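Local coordinates for TATA-box-binding protein (Methanococcus jannaschii, PDB 2Z8U) that probably binds the TATA box of archaeal promoters as a general transcription factor and so plays a role in initiation by RNA polymerase, at residues D122-M127 / P139-R144; D146-V151 / E168-R173. All blocks are in the same frame, centred on the assembly; numbering follows the deposited sequence.

Overall arrangement
Both contacts belong to the second of the two repeats that make up the saddle of this protein, and each brings a helix up to the hairpin of strands 141-146 and 149-154 in the same antiparallel sheet. Interaction 1 joins helix 121-127 to strand 141-146; interaction 2 joins the start of helix 168-183 to the turn just before strand 149-154. Interaction 1 closes before interaction 2 opens along the chain. The centres lie about 18 Å apart, yet their segments touch where Val142 packs on Val151. Together they tie both helices of the second repeat to its sheet, and the second subunit packs on residues of both segment pairs.

Interaction 1. Residues D122-M127 / P139-R144; sequences DDIALM and PGLVYR
Leu141 pushes one of its methyls, CD1, against the helix at Ile124 and Ala125. The closest meeting is with Ile124, whose CG2 lies 3.5 Å from Leu141 CD1, tighter than carbons usually sit. The other branch joins in more loosely, with Leu141 CD2 3.9 Å from Ile124 CG2, so the isoleucine methyl is approached by both tips of the leucine fork while the two side chains cross obliquely. Ala125 completes the seat: Leu141 CD1 is 3.7 Å from the Ala125 backbone N and 4.1 Å from Ala125 CB.

The torsions explain the reach. Leu141 has CG opposite the backbone N (chi1 178°), which carries the fork out from the strand to the helix; its second torsion, 142°, lies well away from a staggered value, which is consistent with the fork being turned by the close fit against Ile124. Ile124 turns CG2, the short branch, to the leucine.

This is the helix-on-sheet layering of the TBP saddle, here in its second repeat: helix 121-127 packs against the start of strand 141-146, at Leu141, and the nearest backbones, at Ala125 and Leu141, have CA atoms 7.3 Å apart. No hydrogen bond crosses the contact; what meets is the leucine fork, the methyl groups of Ile124 and Ala125 and the helix backbone between them. Leu141 also touches Thr131 and Ile154 on the flanking strands, while Ala125 packs on Tyr133 and Ile124 on Pro119; Ile124 and Leu141 are buried. Just before Leu141, Gly140 takes backbone angles at which a CB would jam against the carbonyl O of Pro139. Two residues beyond Leu141, Tyr143 starts toward the helical side as well, and its OH hydrogen-bonds Thr181 OG1 on helix 168-183.

Interaction 2. Residues D146-V151 / E168-R173; sequences DDPKVV and EEDAKR
Pro148 lies under the end of Arg173, its CD 3.8 Å from the Arg173 guanidinium plane and off-centre over that group. The proline sits in the turn of the hairpin formed by strands 141-146 and 149-154, and the contact joins that turn to the first turns of helix 168-183, the long helix that backs the sheet in the second half of the TBP saddle. The peptide bond before Pro148 is cis, and Asp147 and Pro148 address the same arginine, one at its edge and the other over a face.

Asp147 brings both oxygens to Arg173 NH2 in a salt bridge. Asp147 OD2 is 2.7 Å from Arg173 NH2, and the hydrogen bond from Arg173 NH2 to Asp147 OD1 spans 3.0 Å and is nearly straight at 168°. The carboxylate is tilted, its plane 46° from that of the guanidinium. Arg173 NH1 donates to Asp170 OD1 at 2.7 Å, one helical turn back, in a clearly bent bond. Both OD1 atoms lie in the guanidinium plane but are met from above their own carboxylate planes. A bend at chi3 (44°) swings the arginine chain round to the proline. Replacing Arg173 with a leucine would probably leave Asp147 and Asp170 without the positive group they share, and take away the flat group that lies over Pro148 CD.

Beneath this network the proline also presses on the helix itself. Pro148 CB lies 3.9 Å from Asp170 CG, and Pro148 CG comes within 3.4 Å of the backbone O of Asp170.

Interaction 1. Residues D122-M127 / P139-R144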
ATOM      1  N   ASP B 122      -3.547  -5.962 -29.311  1.00 36.40           N
ATOM      2  CA  ASP B 122      -2.165  -6.015 -28.805  1.00 37.87           C
ATOM      3  C   ASP B 122      -1.429  -4.693 -29.047  1.00 37.70           C
ATOM      4  O   ASP B 122      -0.736  -4.197 -28.164  1.00 37.64           O
ATOM      5  CB  ASP B 122      -1.400  -7.192 -29.428  1.00 38.68           C
ATOM      6  CG  ASP B 122      -1.890  -8.537 -28.909  1.00 42.22           C
ATOM      7  OD1 ASP B 122      -2.414  -9.323 -29.720  1.00 46.16           O
ATOM      8  OD2 ASP B 122      -1.780  -8.794 -27.685  1.00 45.79           O
ATOM      9  N   ASP B 123      -1.610  -4.119 -30.239  1.00 37.36           N
ATOM     10  CA  ASP B 123      -1.099  -2.776 -30.549  1.00 37.71           C
ATOM     11  C   ASP B 123      -1.600  -1.722 -29.578  1.00 37.05           C
ATOM     12  O   ASP B 123      -0.814  -0.932 -29.061  1.00 37.10           O
ATOM     13  CB  ASP B 123      -1.475  -2.356 -31.980  1.00 37.55           C
ATOM     14  CG  ASP B 123      -0.585  -2.984 -33.033  1.00 39.15           C
ATOM     15  OD1 ASP B 123       0.434  -3.615 -32.671  1.00 40.16           O
ATOM     16  OD2 ASP B 123      -0.910  -2.837 -34.238  1.00 40.33           O
ATOM     17  N   ILE B 124      -2.908  -1.723 -29.326  1.00 36.76           N
ATOM     18  CA  ILE B 124      -3.535  -0.744 -28.455  1.00 36.44           C
ATOM     19  C   ILE B 124      -3.009  -0.927 -27.017  1.00 36.41           C
ATOM     20  O   ILE B 124      -2.686   0.050 -26.343  1.00 36.40           O
ATOM     21  CB  ILE B 124      -5.105  -0.814 -28.529  1.00 36.07           C
ATOM     22  CG1 ILE B 124      -5.628  -0.347 -29.899  1.00 36.70           C
ATOM     23  CG2 ILE B 124      -5.775   0.038 -27.430  1.00 36.68           C
ATOM     24  CD1 ILE B 124      -7.088  -0.721 -30.154  1.00 37.27           C
ATOM     25  N   ALA B 125      -2.905  -2.175 -26.569  1.00 36.02           N
ATOM     26  CA  ALA B 125      -2.474  -2.473 -25.197  1.00 36.57           C
ATOM     27  C   ALA B 125      -1.066  -1.935 -24.905  1.00 36.47           C
ATOM     28  O   ALA B 125      -0.725  -1.614 -23.755  1.00 36.08           O
ATOM     29  CB  ALA B 125      -2.511  -3.967 -24.954  1.00 36.13           C
ATOM     30  N   LEU B 126      -0.255  -1.870 -25.949  1.00 36.61           N
ATOM     31  CA  LEU B 126       1.118  -1.371 -25.829  1.00 37.91           C
ATOM     32  C   LEU B 126       1.176   0.156 -25.959  1.00 38.94           C
ATOM     33  O   LEU B 126       1.887   0.813 -25.200  1.00 39.36           O
ATOM     34  CB  LEU B 126       2.018  -2.039 -26.874  1.00 37.24           C
ATOM     35  CG  LEU B 126       3.526  -1.737 -26.900  1.00 36.93           C
ATOM     36  CD1 LEU B 126       4.222  -1.945 -25.542  1.00 34.78           C
ATOM     37  CD2 LEU B 126       4.182  -2.568 -27.986  1.00 37.37           C
ATOM     38  N   MET B 127       0.407   0.706 -26.901  1.00 40.31           N
ATOM     39  CA  MET B 127       0.544   2.105 -27.341  1.00 42.07           C
ATOM     40  C   MET B 127      -0.341   3.111 -26.605  1.00 42.11           C
ATOM     41  O   MET B 127      -0.064   4.318 -26.625  1.00 42.63           O
ATOM     42  CB  MET B 127       0.278   2.208 -28.846  1.00 41.87           C
ATOM     43  CG  MET B 127       1.368   1.592 -29.698  1.00 43.26           C
ATOM     44  SD  MET B 127       0.863   1.205 -31.388  1.00 44.50           S
ATOM     45  CE  MET B 127       2.425   0.611 -32.025  1.00 42.13           C
ATOM     46  N   PRO B 139     -12.391 -11.499 -22.653  1.00 43.42           N
ATOM     47  CA  PRO B 139     -12.376 -11.038 -24.023  1.00 43.17           C
ATOM     48  C   PRO B 139     -12.373  -9.499 -24.033  1.00 42.76           C
ATOM     49  O   PRO B 139     -13.004  -8.884 -23.170  1.00 43.22           O
ATOM     50  CB  PRO B 139     -13.712 -11.571 -24.562  1.00 43.34           C
ATOM     51  CG  PRO B 139     -14.615 -11.503 -23.406  1.00 42.89           C
ATOM     52  CD  PRO B 139     -13.758 -11.867 -22.213  1.00 43.47           C
ATOM     53  N   GLY B 140     -11.689  -8.883 -24.994  1.00 41.95           N
ATOM     54  CA  GLY B 140     -11.747  -7.422 -25.115  1.00 40.45           C
ATOM     55  C   GLY B 140     -10.626  -6.730 -24.367  1.00 39.66           C
ATOM     56  O   GLY B 140     -10.015  -7.307 -23.454  1.00 39.63           O
ATOM     57  N   LEU B 141     -10.343  -5.506 -24.792  1.00 37.65           N
ATOM     58  CA  LEU B 141      -9.404  -4.634 -24.138  1.00 36.88           C
ATOM     59  C   LEU B 141     -10.156  -3.640 -23.223  1.00 37.10           C
ATOM     60  O   LEU B 141     -11.195  -3.077 -23.619  1.00 36.28           O
ATOM     61  CB  LEU B 141      -8.633  -3.881 -25.220  1.00 36.74           C
ATOM     62  CG  LEU B 141      -7.603  -2.846 -24.797  1.00 35.72           C
ATOM     63  CD1 LEU B 141      -6.420  -2.920 -25.713  1.00 36.92           C
ATOM     64  CD2 LEU B 141      -8.212  -1.461 -24.807  1.00 33.35           C
ATOM     65  N   VAL B 142      -9.627  -3.436 -22.015  1.00 37.41           N
ATOM     66  CA  VAL B 142     -10.226  -2.530 -21.035  1.00 37.68           C
ATOM     67  C   VAL B 142      -9.494  -1.192 -21.051  1.00 38.40           C
ATOM     68  O   VAL B 142      -8.269  -1.118 -20.991  1.00 36.98           O
ATOM     69  CB  VAL B 142     -10.273  -3.141 -19.607  1.00 38.24           C
ATOM     70  CG1 VAL B 142     -10.962  -2.195 -18.622  1.00 37.49           C
ATOM     71  CG2 VAL B 142     -10.999  -4.492 -19.631  1.00 37.58           C
ATOM     72  N   TYR B 143     -10.278  -0.130 -21.141  1.00 39.12           N
ATOM     73  CA  TYR B 143      -9.752   1.199 -21.296  1.00 40.42           C
ATOM     74  C   TYR B 143     -10.553   2.123 -20.379  1.00 41.00           C
ATOM     75  O   TYR B 143     -11.753   2.286 -20.551  1.00 40.95           O
ATOM     76  CB  TYR B 143      -9.927   1.579 -22.772  1.00 41.70           C
ATOM     77  CG  TYR B 143      -9.418   2.926 -23.206  1.00 42.68           C
ATOM     78  CD1 TYR B 143     -10.003   3.578 -24.296  1.00 43.91           C
ATOM     79  CD2 TYR B 143      -8.364   3.551 -22.548  1.00 42.58           C
ATOM     80  CE1 TYR B 143      -9.539   4.812 -24.721  1.00 45.53           C
ATOM     81  CE2 TYR B 143      -7.895   4.781 -22.966  1.00 44.67           C
ATOM     82  CZ  TYR B 143      -8.484   5.400 -24.056  1.00 44.41           C
ATOM     83  OH  TYR B 143      -8.021   6.627 -24.474  1.00 45.58           O
ATOM     84  N   ARG B 144      -9.902   2.720 -19.398  1.00 41.02           N
ATOM     85  CA  ARG B 144     -10.606   3.640 -18.512  1.00 42.46           C
ATOM     86  C   ARG B 144     -10.408   5.096 -18.948  1.00 43.10           C
ATOM     87  O   ARG B 144      -9.278   5.518 -19.212  1.00 44.29           O
ATOM     88  CB  ARG B 144     -10.182   3.404 -17.056  1.00 41.87           C
ATOM     89  CG  ARG B 144     -11.084   4.084 -16.031  1.00 42.73           C
ATOM     90  CD  ARG B 144     -10.978   3.387 -14.692  1.00 42.13           C
ATOM     91  NE  ARG B 144     -11.685   4.075 -13.608  1.00 42.99           N
ATOM     92  CZ  ARG B 144     -11.811   3.588 -12.375  1.00 44.01           C
ATOM     93  NH1 ARG B 144     -11.282   2.410 -12.076  1.00 41.60           N
ATOM     94  NH2 ARG B 144     -12.447   4.287 -11.421  1.00 45.86           N
TER

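Interaction 2. Residues D146-V151 / E168-R173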
ATOM      1  N   ASP B 146     -11.061   9.289 -17.953  1.00 44.54           N
ATOM      2  CA  ASP B 146     -11.295  10.163 -16.804  1.00 44.92           C
ATOM      3  C   ASP B 146     -12.212  11.342 -17.126  1.00 44.30           C
ATOM      4  O   ASP B 146     -12.698  12.013 -16.215  1.00 44.92           O
ATOM      5  CB  ASP B 146      -9.972  10.655 -16.194  1.00 45.53           C
ATOM      6  CG  ASP B 146      -9.115   9.529 -15.650  1.00 46.73           C
ATOM      7  OD1 ASP B 146      -9.641   8.435 -15.316  1.00 49.05           O
ATOM      8  OD2 ASP B 146      -7.892   9.742 -15.553  1.00 48.78           O
ATOM      9  N   ASP B 147     -12.435  11.596 -18.412  1.00 43.57           N
ATOM     10  CA  ASP B 147     -13.422  12.578 -18.843  1.00 43.09           C
ATOM     11  C   ASP B 147     -14.024  12.229 -20.215  1.00 42.06           C
ATOM     12  O   ASP B 147     -13.346  12.343 -21.236  1.00 42.90           O
ATOM     13  CB  ASP B 147     -12.839  13.992 -18.862  1.00 43.81           C
ATOM     14  CG  ASP B 147     -13.864  15.027 -19.270  1.00 45.48           C
ATOM     15  OD1 ASP B 147     -14.916  15.122 -18.597  1.00 46.97           O
ATOM     16  OD2 ASP B 147     -13.636  15.735 -20.275  1.00 48.46           O
ATOM     17  N   PRO B 148     -15.292  11.772 -20.242  1.00 40.47           N
ATOM     18  CA  PRO B 148     -16.096  11.515 -19.052  1.00 39.13           C
ATOM     19  C   PRO B 148     -15.545  10.319 -18.289  1.00 37.90           C
ATOM     20  O   PRO B 148     -14.742   9.545 -18.833  1.00 37.61           O
ATOM     21  CB  PRO B 148     -17.493  11.214 -19.622  1.00 38.93           C
ATOM     22  CG  PRO B 148     -17.251  10.737 -20.996  1.00 39.39           C
ATOM     23  CD  PRO B 148     -16.024  11.464 -21.485  1.00 40.01           C
ATOM     24  N   LYS B 149     -15.947  10.189 -17.033  1.00 36.48           N
ATOM     25  CA  LYS B 149     -15.481   9.092 -16.186  1.00 35.57           C
ATOM     26  C   LYS B 149     -16.224   7.829 -16.586  1.00 34.43           C
ATOM     27  O   LYS B 149     -17.329   7.570 -16.106  1.00 33.67           O
ATOM     28  CB  LYS B 149     -15.717   9.431 -14.714  1.00 35.86           C
ATOM     29  CG  LYS B 149     -15.378   8.308 -13.744  1.00 37.04           C
ATOM     30  CD  LYS B 149     -15.862   8.655 -12.332  1.00 37.69           C
ATOM     31  CE  LYS B 149     -15.679   7.453 -11.402  1.00 36.88           C
ATOM     32  NZ  LYS B 149     -16.336   7.700 -10.084  1.00 37.39           N
ATOM     33  N   VAL B 150     -15.627   7.066 -17.503  1.00 33.58           N
ATOM     34  CA  VAL B 150     -16.264   5.867 -18.050  1.00 32.08           C
ATOM     35  C   VAL B 150     -15.281   4.705 -18.147  1.00 32.52           C
ATOM     36  O   VAL B 150     -14.073   4.900 -18.096  1.00 31.98           O
ATOM     37  CB  VAL B 150     -16.903   6.124 -19.435  1.00 32.59           C
ATOM     38  CG1 VAL B 150     -18.041   7.154 -19.311  1.00 30.51           C
ATOM     39  CG2 VAL B 150     -15.873   6.580 -20.439  1.00 31.12           C
ATOM     40  N   VAL B 151     -15.818   3.499 -18.283  1.00 32.67           N
ATOM     41  CA  VAL B 151     -15.023   2.317 -18.556  1.00 33.78           C
ATOM     42  C   VAL B 151     -15.407   1.857 -19.921  1.00 34.89           C
ATOM     43  O   VAL B 151     -16.597   1.723 -20.229  1.00 35.19           O
ATOM     44  CB  VAL B 151     -15.251   1.181 -17.520  1.00 33.46           C
ATOM     45  CG1 VAL B 151     -14.539  -0.133 -17.974  1.00 33.33           C
ATOM     46  CG2 VAL B 151     -14.744   1.622 -16.190  1.00 33.60           C
ATOM     47  N   GLU B 168     -26.410  10.517 -22.326  1.00 35.56           N
ATOM     48  CA  GLU B 168     -26.254  10.256 -23.744  1.00 36.83           C
ATOM     49  C   GLU B 168     -25.212  11.206 -24.379  1.00 36.56           C
ATOM     50  O   GLU B 168     -24.406  10.786 -25.200  1.00 36.80           O
ATOM     51  CB  GLU B 168     -27.633  10.369 -24.409  1.00 38.13           C
ATOM     52  CG  GLU B 168     -27.802   9.523 -25.654  1.00 41.09           C
ATOM     53  CD  GLU B 168     -27.528  10.301 -26.917  1.00 45.20           C
ATOM     54  OE1 GLU B 168     -27.567  11.550 -26.858  1.00 47.45           O
ATOM     55  OE2 GLU B 168     -27.275   9.663 -27.964  1.00 47.22           O
ATOM     56  N   GLU B 169     -25.221  12.478 -23.979  1.00 36.56           N
ATOM     57  CA  GLU B 169     -24.198  13.445 -24.428  1.00 36.37           C
ATOM     58  C   GLU B 169     -22.778  13.038 -24.032  1.00 35.18           C
ATOM     59  O   GLU B 169     -21.842  13.150 -24.836  1.00 34.09           O
ATOM     60  CB  GLU B 169     -24.496  14.857 -23.923  1.00 36.74           C
ATOM     61  CG  GLU B 169     -25.098  14.944 -22.523  1.00 40.94           C
ATOM     62  CD  GLU B 169     -26.634  14.899 -22.517  1.00 42.72           C
ATOM     63  OE1 GLU B 169     -27.246  15.835 -21.954  1.00 45.87           O
ATOM     64  OE2 GLU B 169     -27.225  13.929 -23.051  1.00 42.85           O
ATOM     65  N   ASP B 170     -22.616  12.573 -22.798  1.00 34.19           N
ATOM     66  CA  ASP B 170     -21.327  12.008 -22.375  1.00 34.72           C
ATOM     67  C   ASP B 170     -20.920  10.776 -23.185  1.00 34.27           C
ATOM     68  O   ASP B 170     -19.739  10.532 -23.352  1.00 34.54           O
ATOM     69  CB  ASP B 170     -21.329  11.621 -20.897  1.00 33.93           C
ATOM     70  CG  ASP B 170     -21.078  12.795 -19.970  1.00 36.99           C
ATOM     71  OD1 ASP B 170     -20.669  13.883 -20.435  1.00 37.79           O
ATOM     72  OD2 ASP B 170     -21.324  12.624 -18.763  1.00 37.79           O
ATOM     73  N   ALA B 171     -21.885   9.977 -23.639  1.00 34.49           N
ATOM     74  CA  ALA B 171     -21.569   8.775 -24.441  1.00 33.63           C
ATOM     75  C   ALA B 171     -20.923   9.159 -25.762  1.00 33.65           C
ATOM     76  O   ALA B 171     -19.962   8.513 -26.226  1.00 32.40           O
ATOM     77  CB  ALA B 171     -22.838   7.938 -24.698  1.00 33.72           C
ATOM     78  N   LYS B 172     -21.477  10.212 -26.361  1.00 33.89           N
ATOM     79  CA  LYS B 172     -20.961  10.795 -27.602  1.00 34.30           C
ATOM     80  C   LYS B 172     -19.543  11.331 -27.421  1.00 34.73           C
ATOM     81  O   LYS B 172     -18.675  11.086 -28.258  1.00 34.51           O
ATOM     82  CB  LYS B 172     -21.882  11.920 -28.080  1.00 34.32           C
ATOM     83  CG  LYS B 172     -23.155  11.446 -28.768  1.00 36.03           C
ATOM     84  CD  LYS B 172     -24.105  12.617 -29.001  1.00 37.87           C
ATOM     85  CE  LYS B 172     -25.451  12.135 -29.482  1.00 40.31           C
ATOM     86  NZ  LYS B 172     -26.421  13.267 -29.567  1.00 40.09           N
ATOM     87  N   ARG B 173     -19.321  12.064 -26.333  1.00 35.07           N
ATOM     88  CA  ARG B 173     -18.000  12.617 -25.991  1.00 35.99           C
ATOM     89  C   ARG B 173     -16.952  11.520 -25.775  1.00 35.75           C
ATOM     90  O   ARG B 173     -15.784  11.677 -26.150  1.00 35.51           O
ATOM     91  CB  ARG B 173     -18.100  13.460 -24.723  1.00 35.74           C
ATOM     92  CG  ARG B 173     -19.037  14.651 -24.813  1.00 37.85           C
ATOM     93  CD  ARG B 173     -19.059  15.447 -23.498  1.00 38.18           C
ATOM     94  NE  ARG B 173     -17.715  15.629 -22.953  1.00 42.00           N
ATOM     95  CZ  ARG B 173     -17.342  15.324 -21.710  1.00 43.77           C
ATOM     96  NH1 ARG B 173     -18.212  14.832 -20.832  1.00 44.91           N
ATOM     97  NH2 ARG B 173     -16.085  15.521 -21.341  1.00 44.36           N
TER